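PDB 2B1Y: hypothetical protein Atu1913 from Agrobacterium tumefaciens, which is of unknown function, belongs to the DUF1883 family, and forms a two-chain assembly whose beta-sheet runs on across the subunit interface. Local coordinates for residues 6-11 / 45-50; 33-36 / 42-45. All blocks are in the same frame, centred on the assembly; numbering follows the deposited sequence.

Contact 1. Residues 6-11 / 45-50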
# COMPACT_ATOMS: atom_id res chain seq x y z
N PHE A 6 -3.28 -9.50 4.50
CA PHE A 6 -4.37 -9.37 5.51
C PHE A 6 -5.68 -9.81 4.86
O PHE A 6 -5.76 -9.89 3.64
CB PHE A 6 -4.48 -7.93 6.00
CG PHE A 6 -4.60 -6.92 4.88
CD1 PHE A 6 -3.46 -6.27 4.39
CD2 PHE A 6 -5.85 -6.63 4.29
CE1 PHE A 6 -3.57 -5.33 3.33
CE2 PHE A 6 -5.95 -5.70 3.24
CZ PHE A 6 -4.81 -5.06 2.77
N ARG A 7 -6.72 -10.07 5.67
CA ARG A 7 -7.98 -10.54 5.14
C ARG A 7 -8.85 -9.35 4.74
O ARG A 7 -8.70 -8.27 5.28
CB ARG A 7 -8.73 -11.43 6.15
CG ARG A 7 -8.02 -12.78 6.51
CD ARG A 7 -8.93 -13.69 7.30
NE ARG A 7 -10.05 -14.05 6.46
CZ ARG A 7 -11.30 -14.19 6.87
NH1 ARG A 7 -12.22 -14.49 5.99
NH2 ARG A 7 -11.62 -14.01 8.14
N TYR A 8 -9.75 -9.57 3.81
CA TYR A 8 -10.65 -8.48 3.39
C TYR A 8 -11.91 -9.06 2.78
O TYR A 8 -11.97 -10.24 2.40
CB TYR A 8 -9.95 -7.55 2.37
CG TYR A 8 -9.73 -8.19 1.02
CD1 TYR A 8 -8.66 -9.05 0.82
CD2 TYR A 8 -10.61 -7.96 -0.04
CE1 TYR A 8 -8.46 -9.67 -0.41
CE2 TYR A 8 -10.43 -8.57 -1.27
CZ TYR A 8 -9.34 -9.43 -1.43
OH TYR A 8 -9.11 -10.04 -2.64
N THR A 9 -12.93 -8.19 2.66
CA THR A 9 -14.14 -8.54 1.98
C THR A 9 -14.37 -7.53 0.88
O THR A 9 -14.24 -6.34 1.12
CB THR A 9 -15.33 -8.39 2.94
OG1 THR A 9 -15.18 -9.30 4.03
CG2 THR A 9 -16.64 -8.67 2.19
N HIS A 10 -14.69 -7.99 -0.32
CA HIS A 10 -14.84 -7.11 -1.48
C HIS A 10 -16.27 -7.13 -1.99
O HIS A 10 -16.73 -8.18 -2.42
CB HIS A 10 -13.86 -7.58 -2.59
CG HIS A 10 -14.11 -6.96 -3.93
ND1 HIS A 10 -14.01 -7.68 -5.12
CD2 HIS A 10 -14.51 -5.71 -4.28
CE1 HIS A 10 -14.31 -6.88 -6.13
NE2 HIS A 10 -14.62 -5.69 -5.65
N TYR A 11 -16.97 -5.99 -1.95
CA TYR A 11 -18.26 -5.82 -2.64
C TYR A 11 -18.01 -5.08 -3.96
O TYR A 11 -17.55 -3.94 -3.97
CB TYR A 11 -19.29 -5.03 -1.80
CG TYR A 11 -19.53 -5.58 -0.41
CD1 TYR A 11 -20.61 -6.44 -0.17
CD2 TYR A 11 -18.68 -5.26 0.67
CE1 TYR A 11 -20.85 -7.00 1.09
CE2 TYR A 11 -18.92 -5.83 1.98
CZ TYR A 11 -20.02 -6.70 2.15
OH TYR A 11 -20.28 -7.27 3.37
N GLU A 45 -3.02 -5.53 -6.04
CA GLU A 45 -1.56 -5.58 -6.12
C GLU A 45 -0.94 -5.45 -4.75
O GLU A 45 0.01 -6.17 -4.44
CB GLU A 45 -1.00 -4.54 -7.12
CG GLU A 45 -1.57 -4.65 -8.54
CD GLU A 45 -1.32 -6.00 -9.21
OE1 GLU A 45 -0.14 -6.30 -9.50
OE2 GLU A 45 -2.28 -6.76 -9.44
N LEU A 46 -1.48 -4.58 -3.91
CA LEU A 46 -0.89 -4.35 -2.61
C LEU A 46 -1.15 -5.47 -1.57
O LEU A 46 -0.49 -5.53 -0.53
CB LEU A 46 -1.23 -2.93 -2.15
CG LEU A 46 -0.85 -1.89 -3.24
CD1 LEU A 46 -1.56 -0.54 -3.03
CD2 LEU A 46 0.66 -1.68 -3.39
N LEU A 47 -2.08 -6.39 -1.88
CA LEU A 47 -2.25 -7.59 -1.06
C LEU A 47 -1.03 -8.53 -1.15
O LEU A 47 -0.80 -9.31 -0.23
CB LEU A 47 -3.51 -8.34 -1.46
CG LEU A 47 -4.85 -7.79 -0.98
CD1 LEU A 47 -5.90 -8.37 -1.90
CD2 LEU A 47 -5.11 -8.23 0.42
N ASP A 48 -0.28 -8.45 -2.24
CA ASP A 48 0.92 -9.28 -2.42
C ASP A 48 2.24 -8.49 -2.31
O ASP A 48 3.33 -9.03 -2.62
CB ASP A 48 0.89 -10.02 -3.78
CG ASP A 48 -0.26 -11.01 -3.88
OD1 ASP A 48 -0.69 -11.55 -2.83
OD2 ASP A 48 -0.73 -11.23 -5.01
N PHE A 49 2.16 -7.22 -1.89
CA PHE A 49 3.35 -6.36 -1.82
C PHE A 49 4.24 -6.74 -0.64
O PHE A 49 3.80 -6.73 0.53
CB PHE A 49 2.93 -4.89 -1.77
CG PHE A 49 4.07 -3.94 -1.63
CD1 PHE A 49 5.22 -4.06 -2.45
CD2 PHE A 49 3.97 -2.85 -0.74
CE1 PHE A 49 6.29 -3.13 -2.33
CE2 PHE A 49 5.02 -1.93 -0.62
CZ PHE A 49 6.18 -2.07 -1.40
N LYS A 50 5.48 -7.13 -0.94
CA LYS A 50 6.43 -7.58 0.08
C LYS A 50 7.75 -6.85 -0.10
O LYS A 50 8.18 -6.60 -1.24
CB LYS A 50 6.71 -9.09 -0.07
CG LYS A 50 5.47 -10.02 0.01
CD LYS A 50 4.94 -10.12 1.43
CE LYS A 50 3.83 -11.17 1.50
NZ LYS A 50 3.36 -11.24 2.92
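Leu47 reaches across to two aromatic rings: its CD2 meets both, while its CD1 meets Tyr8 alone. CD2 sits over one face of Phe6, 4.1 Å from the ring centroid and 20° off the ring normal, which satisfies a CH-pi contact; the nearest ring carbon is Phe6 CE2, 3.9 Å from Leu47 CD2, so the methyl is offset toward the rim. Leu47 CD2 also lies 3.7 Å from Tyr8 CD1 and CE1 and 3.7 Å from the backbone O of Phe6, with no hydrogen bond between the segments. Leu47 CD1 is 3.6 Å from Tyr8 CZ, oblique to that ring; its 3.2 Å approach to Tyr8 CE1 is unusually short. The Phe6 and Tyr8 side chains each cross that of Leu47 at about a right angle. The contact joins the entry to strand 8-16 to the C-terminal end region of helix 37-46, where Asp48 N still bonds Glu45 O at 3.2 Å. In both aromatic residues CG falls between the backbone N and the carbonyl carbon (chi1 52° in Phe6, 71° in Tyr8), which helps bring both rings to the leucine. Further out, Leu47 and Asn5 are hydrogen-bonded through their backbones, and Asn5 ND2 donates to Phe49 O. Tyr8 meets Phe43 edge-to-face, while residues 8-11 pair in an antiparallel ladder with a strand of the second subunit.

Contact 2. Residues 33-36 / 42-45. With SO4 (sulfate ion), chain D.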
# COMPACT_ATOMS: atom_id res chain seq x y z
N ARG A 33 -13.14 1.09 2.81
CA ARG A 33 -12.54 1.87 1.72
C ARG A 33 -13.44 1.72 0.51
O ARG A 33 -13.67 0.61 0.04
CB ARG A 33 -11.16 1.30 1.36
CG ARG A 33 -10.28 0.89 2.52
CD ARG A 33 -8.88 0.56 2.01
NE ARG A 33 -8.15 -0.31 2.92
CZ ARG A 33 -6.84 -0.30 3.11
NH1 ARG A 33 -6.31 -1.18 3.96
NH2 ARG A 33 -6.06 0.59 2.48
N LEU A 34 -13.93 2.85 -0.01
CA LEU A 34 -14.71 2.90 -1.20
C LEU A 34 -13.76 3.38 -2.32
O LEU A 34 -13.08 4.39 -2.15
CB LEU A 34 -15.83 3.93 -1.00
CG LEU A 34 -16.64 4.22 -2.27
CD1 LEU A 34 -17.48 2.99 -2.71
CD2 LEU A 34 -17.54 5.47 -2.05
N MSE A 35 -13.71 2.67 -3.44
CA MSE A 35 -12.75 3.00 -4.50
C MSE A 35 -13.26 2.67 -5.88
O MSE A 35 -14.18 1.87 -6.06
CB MSE A 35 -11.44 2.23 -4.25
CG MSE A 35 -11.66 0.70 -4.20
SE MSE A 35 -10.05 -0.28 -3.70
CE MSE A 35 -10.13 -0.03 -1.80
N THR A 36 -12.62 3.30 -6.87
CA THR A 36 -12.96 3.11 -8.26
C THR A 36 -12.34 1.78 -8.70
O THR A 36 -11.50 1.19 -7.98
CB THR A 36 -12.39 4.26 -9.12
OG1 THR A 36 -10.96 4.23 -9.04
CG2 THR A 36 -12.90 5.61 -8.67
N ARG A 42 -5.19 -1.58 -8.15
CA ARG A 42 -4.07 -1.23 -7.27
C ARG A 42 -4.16 -1.97 -5.92
O ARG A 42 -3.18 -2.57 -5.47
CB ARG A 42 -3.99 0.29 -7.09
CG ARG A 42 -3.74 1.04 -8.40
CD ARG A 42 -3.58 2.54 -8.21
NE ARG A 42 -3.35 3.19 -9.50
CZ ARG A 42 -4.21 4.00 -10.13
NH1 ARG A 42 -5.40 4.29 -9.60
NH2 ARG A 42 -3.90 4.51 -11.30
N PHE A 43 -5.32 -1.94 -5.27
CA PHE A 43 -5.51 -2.66 -4.02
C PHE A 43 -5.09 -4.15 -4.12
O PHE A 43 -4.37 -4.67 -3.26
CB PHE A 43 -6.97 -2.57 -3.57
CG PHE A 43 -7.27 -3.33 -2.30
CD1 PHE A 43 -6.99 -2.76 -1.05
CD2 PHE A 43 -7.86 -4.59 -2.36
CE1 PHE A 43 -7.27 -3.46 0.12
CE2 PHE A 43 -8.14 -5.27 -1.19
CZ PHE A 43 -7.87 -4.68 0.04
N THR A 44 -5.53 -4.84 -5.17
CA THR A 44 -5.23 -6.27 -5.30
C THR A 44 -3.72 -6.51 -5.45
O THR A 44 -3.22 -7.55 -5.03
CB THR A 44 -5.98 -6.96 -6.45
OG1 THR A 44 -5.46 -6.50 -7.71
CG2 THR A 44 -7.49 -6.69 -6.36
N GLU A 45 -3.02 -5.53 -6.04
CA GLU A 45 -1.56 -5.58 -6.12
C GLU A 45 -0.94 -5.45 -4.75
O GLU A 45 0.01 -6.17 -4.44
CB GLU A 45 -1.00 -4.54 -7.12
CG GLU A 45 -1.57 -4.65 -8.54
CD GLU A 45 -1.32 -6.00 -9.21
OE1 GLU A 45 -0.14 -6.30 -9.50
OE2 GLU A 45 -2.28 -6.76 -9.44
S SO4 D . -6.91 6.31 -12.46
O1 SO4 D . -6.16 5.17 -12.99
O2 SO4 D . -7.26 6.06 -11.06
O3 SO4 D . -6.08 7.51 -12.53
O4 SO4 D . -8.11 6.51 -13.26
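Arg42 NH2 donates to O1 of a sulfate ion at 2.9 Å, and Arg42 NH1 donates to O2 of the same ion at 3.0 Å. The second bond is almost straight, with an N-H...acceptor angle of 179°, whereas the first is bent to 144°. Two nitrogens thus take two different oxygens in a bidentate grip, with the sulfur near the guanidinium plane at its edge. The side chain is extended from CG to NE, which carries the charged group well beyond the helix backbone. The anion probably comes from the crystallisation liquor, so the site shows that the arginine can hold an oxyanion without identifying a natural ligand.

Between the two segments the contact is buried and without hydrogen bonds; Phe43 meets Met35 on the apolar side and also the Arg33 guanidinium. Met35, present as selenomethionine, lies with its SE 3.8 Å from Phe43 CB and 5.2 Å from the centroid of the Phe43 ring: an oblique Met-aromatic contact in which the two side chains cross at about a right angle. Strand 30-36 is followed at once by helix 37-46, which packs back on it, with Thr36 at the N-cap. With chi1 at 178°, CG of Phe43 points away from its amide nitrogen, and the ring projects toward Arg33, whose guanidinium has Phe43 CE1 over one face, 4.3 Å from Arg33 NE. That charge has partners across the interface: Arg33 NE forms a salt bridge with Asp76, Arg33 NH1 another with Glu78, and Arg33 a cation-pi contact with Tyr51, all three of the second subunit. Ile74 of that subunit packs on both Met35 and Phe43, and residues 33-36 join one of its strands in an antiparallel ladder.

Overall arrangement
The centres of contacts 1 and 2 lie about 9 Å apart, and both use helix 37-46, with Glu45 common to their second segments. Along the chain the order is 6-11, 33-36, 42-45 and 45-50, so contact 2 is a local strand-helix pairing, whereas contact 1 brings the start of strand 8-16 to the end region of helix 37-46. They touch directly: Tyr8 CD2 is 3.8 Å from Phe43 CE2, and Phe6 CE2 is 3.9 Å from Phe43 CZ. One continuous apolar patch therefore joins the helix to both strands. Residues 8-11 and 33-36 each form an antiparallel ladder with the second subunit, linking this packing to the dimer interface.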